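Local coordinates for protein fructosyl amine:oxygen oxidoreductase (Neosartorya fumigata, PDB 4WCT) that probably oxidises the fructosyl (Amadori) adducts of glycated amines with the help of bound FAD, so acting as a deglycating enzyme, at residues A231-L236 with D402-K407. Sequence-based numbering, arbitrary orientation.
Sequences AHRTIL and DALESK
Leu-404, in the last turn of helix 393-404, packs on Arg-233 and Ile-235 of strand 233-236, a helix-on-sheet contact in what fits a Rossmann-type FAD-binding fold. The strand lies between strands 28-31 and 379-383 of the parallel part of the sheet. Two residues apart on it, Arg-233 and Ile-235 project from the same face; Leu-404 points toward them, and with CG anti to the backbone N (chi1 -172°) it brings CD1 against both. Leu-404 CD1 lies 4.3 Å from Ile-235 CG1; the branched isoleucine suits this buried patch, which Ile-28, Leu-380 and Leu-44 of helix 35-46 also line.

Along Arg-233, CB lies 3.9 Å from Leu-404 CD1, and CG is equally near that methyl, so the aliphatic root of the arginine serves as apolar surface. The chain then bends at chi2 (-69°), and CD and NE carry the guanidinium away from the leucine. Arginine suits this place at the start of the strand, apolar at its base and polar at its tip: NH2 is hydrogen-bonded to the backbone O of Ser-20, while Arg-233 NH1 donates to His-232 O at 3.1 Å, nearly straight, from above the carbonyl plane yet with that oxygen almost within the guanidinium plane.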
ATOM      1  N   ALA A 231      -3.045 -19.752  19.523  1.00 14.19           N
ATOM      2  CA  ALA A 231      -3.330 -18.519  20.206  1.00 15.24           C
ATOM      3  C   ALA A 231      -4.817 -18.358  20.477  1.00 14.05           C
ATOM      4  O   ALA A 231      -5.676 -18.874  19.735  1.00 15.96           O
ATOM      5  CB  ALA A 231      -2.819 -17.343  19.369  1.00 16.89           C
ATOM      6  N   HIS A 232      -5.111 -17.541  21.471  1.00 13.89           N
ATOM      7  CA  HIS A 232      -6.461 -17.127  21.797  1.00 16.32           C
ATOM      8  C   HIS A 232      -7.085 -16.214  20.752  1.00 16.24           C
ATOM      9  O   HIS A 232      -8.297 -16.267  20.523  1.00 13.31           O
ATOM     10  CB  HIS A 232      -6.498 -16.437  23.157  1.00 19.17           C
ATOM     11  CG  HIS A 232      -6.344 -17.384  24.308  1.00 31.96           C
ATOM     12  ND1 HIS A 232      -5.279 -17.328  25.182  1.00 43.94           N
ATOM     13  CD2 HIS A 232      -7.049 -18.487  24.649  1.00 40.97           C
ATOM     14  CE1 HIS A 232      -5.355 -18.336  26.033  1.00 42.35           C
ATOM     15  NE2 HIS A 232      -6.426 -19.047  25.739  1.00 42.79           N
ATOM     16  N   ARG A 233      -6.254 -15.413  20.084  1.00 13.58           N
ATOM     17  CA  ARG A 233      -6.735 -14.646  18.911  1.00 12.85           C
ATOM     18  C   ARG A 233      -5.699 -14.668  17.803  1.00 12.21           C
ATOM     19  O   ARG A 233      -4.514 -14.767  18.073  1.00 11.67           O
ATOM     20  CB  ARG A 233      -6.988 -13.194  19.241  1.00 14.89           C
ATOM     21  CG  ARG A 233      -8.065 -12.918  20.286  1.00 15.73           C
ATOM     22  CD  ARG A 233      -9.434 -13.277  19.733  1.00 17.20           C
ATOM     23  NE  ARG A 233     -10.518 -12.795  20.582  1.00 17.08           N
ATOM     24  CZ  ARG A 233     -10.933 -13.424  21.680  1.00 25.84           C
ATOM     25  NH1 ARG A 233     -10.430 -14.609  21.990  1.00 21.74           N
ATOM     26  NH2 ARG A 233     -11.952 -12.940  22.377  1.00 25.41           N
ATOM     27  N   THR A 234      -6.191 -14.732  16.560  1.00 11.03           N
ATOM     28  CA  THR A 234      -5.319 -14.775  15.385  1.00 11.44           C
ATOM     29  C   THR A 234      -5.684 -13.606  14.493  1.00 11.96           C
ATOM     30  O   THR A 234      -6.881 -13.363  14.209  1.00 10.67           O
ATOM     31  CB  THR A 234      -5.470 -16.101  14.628  1.00 13.25           C
ATOM     32  OG1 THR A 234      -5.086 -17.176  15.498  1.00 13.94           O
ATOM     33  CG2 THR A 234      -4.657 -16.121  13.377  1.00 15.35           C
ATOM     34  N   ILE A 235      -4.673 -12.809  14.146  1.00 10.97           N
ATOM     35  CA  ILE A 235      -4.879 -11.652  13.255  1.00 10.83           C
ATOM     36  C   ILE A 235      -4.230 -11.942  11.913  1.00 11.23           C
ATOM     37  O   ILE A 235      -3.035 -12.219  11.848  1.00 10.44           O
ATOM     38  CB  ILE A 235      -4.274 -10.381  13.864  1.00 11.58           C
ATOM     39  CG1 ILE A 235      -4.927 -10.094  15.230  1.00 12.95           C
ATOM     40  CG2 ILE A 235      -4.453  -9.181  12.921  1.00 10.66           C
ATOM     41  CD1 ILE A 235      -4.308  -8.905  15.946  1.00 12.09           C
ATOM     42  N   LEU A 236      -5.023 -11.919  10.849  1.00  9.38           N
ATOM     43  CA  LEU A 236      -4.504 -12.158   9.517  1.00  7.95           C
ATOM     44  C   LEU A 236      -4.235 -10.826   8.825  1.00  8.92           C
ATOM     45  O   LEU A 236      -5.185 -10.116   8.452  1.00 10.73           O
ATOM     46  CB  LEU A 236      -5.480 -13.009   8.715  1.00  8.76           C
ATOM     47  CG  LEU A 236      -5.130 -13.317   7.259  1.00  8.97           C
ATOM     48  CD1 LEU A 236      -3.750 -13.900   7.056  1.00 10.04           C
ATOM     49  CD2 LEU A 236      -6.165 -14.246   6.625  1.00 10.31           C
ATOM     50  N   ASP A 402      -8.253  -1.903  18.021  1.00 11.89           N
ATOM     51  CA  ASP A 402      -9.592  -1.499  18.426  1.00 12.75           C
ATOM     52  C   ASP A 402     -10.630  -2.520  17.944  1.00 13.94           C
ATOM     53  O   ASP A 402     -11.551  -2.892  18.663  1.00 12.95           O
ATOM     54  CB  ASP A 402      -9.976  -0.123  17.849  1.00 13.60           C
ATOM     55  CG  ASP A 402      -9.357   1.060  18.589  1.00 16.84           C
ATOM     56  OD1 ASP A 402      -8.712   0.896  19.672  1.00 16.54           O
ATOM     57  OD2 ASP A 402      -9.497   2.186  18.057  1.00 19.28           O
ATOM     58  N   ALA A 403     -10.490  -2.971  16.709  1.00 12.31           N
ATOM     59  CA  ALA A 403     -11.370  -4.004  16.186  1.00 12.35           C
ATOM     60  C   ALA A 403     -11.224  -5.330  16.968  1.00 13.67           C
ATOM     61  O   ALA A 403     -12.216  -6.001  17.256  1.00 13.41           O
ATOM     62  CB  ALA A 403     -11.074  -4.213  14.714  1.00 13.68           C
ATOM     63  N   LEU A 404      -9.998  -5.684  17.353  1.00 11.89           N
ATOM     64  CA  LEU A 404      -9.760  -6.856  18.190  1.00 13.29           C
ATOM     65  C   LEU A 404     -10.505  -6.721  19.524  1.00 13.96           C
ATOM     66  O   LEU A 404     -11.104  -7.691  20.016  1.00 16.75           O
ATOM     67  CB  LEU A 404      -8.272  -7.034  18.479  1.00 12.90           C
ATOM     68  CG  LEU A 404      -7.845  -8.321  19.186  1.00 14.63           C
ATOM     69  CD1 LEU A 404      -7.942  -9.544  18.280  1.00 14.63           C
ATOM     70  CD2 LEU A 404      -6.443  -8.194  19.759  1.00 15.36           C
ATOM     71  N   GLU A 405     -10.573  -5.495  20.012  1.00 13.44           N
ATOM     72  CA  GLU A 405     -11.198  -5.193  21.297  1.00 14.37           C
ATOM     73  C   GLU A 405     -12.670  -4.790  21.175  1.00 17.60           C
ATOM     74  O   GLU A 405     -13.264  -4.334  22.153  1.00 16.24           O
ATOM     75  CB  GLU A 405     -10.409  -4.097  21.999  1.00 15.22           C
ATOM     76  CG  GLU A 405      -8.994  -4.493  22.370  1.00 14.54           C
ATOM     77  CD  GLU A 405      -8.136  -3.349  22.912  1.00 19.16           C
ATOM     78  OE1 GLU A 405      -8.597  -2.199  22.972  1.00 25.49           O
ATOM     79  OE2 GLU A 405      -7.043  -3.624  23.412  1.00 21.67           O
ATOM     80  N   SER A 406     -13.260  -5.017  20.003  1.00 16.38           N
ATOM     81  CA  SER A 406     -14.674  -4.729  19.728  1.00 17.87           C
ATOM     82  C   SER A 406     -15.039  -3.288  19.975  1.00 18.49           C
ATOM     83  O   SER A 406     -16.119  -2.993  20.469  1.00 18.66           O
ATOM     84  CB  SER A 406     -15.581  -5.649  20.567  1.00 19.52           C
ATOM     85  OG  SER A 406     -15.408  -6.987  20.158  1.00 20.53           O
ATOM     86  N   LYS A 407     -14.142  -2.367  19.644  1.00 16.40           N
ATOM     87  CA  LYS A 407     -14.455  -0.960  19.754  1.00 16.41           C
ATOM     88  C   LYS A 407     -13.929  -0.127  18.591  1.00 14.84           C
ATOM     89  O   LYS A 407     -13.581   1.027  18.751  1.00 14.61           O
ATOM     90  CB  LYS A 407     -13.890  -0.418  21.051  1.00 18.80           C
ATOM     91  CG  LYS A 407     -12.399  -0.629  21.213  1.00 20.63           C
ATOM     92  CD  LYS A 407     -11.945  -0.326  22.639  1.00 29.90           C
ATOM     93  CE  LYS A 407     -10.623   0.411  22.632  1.00 35.07           C
ATOM     94  NZ  LYS A 407     -10.074   0.537  24.010  1.00 42.99           N
TER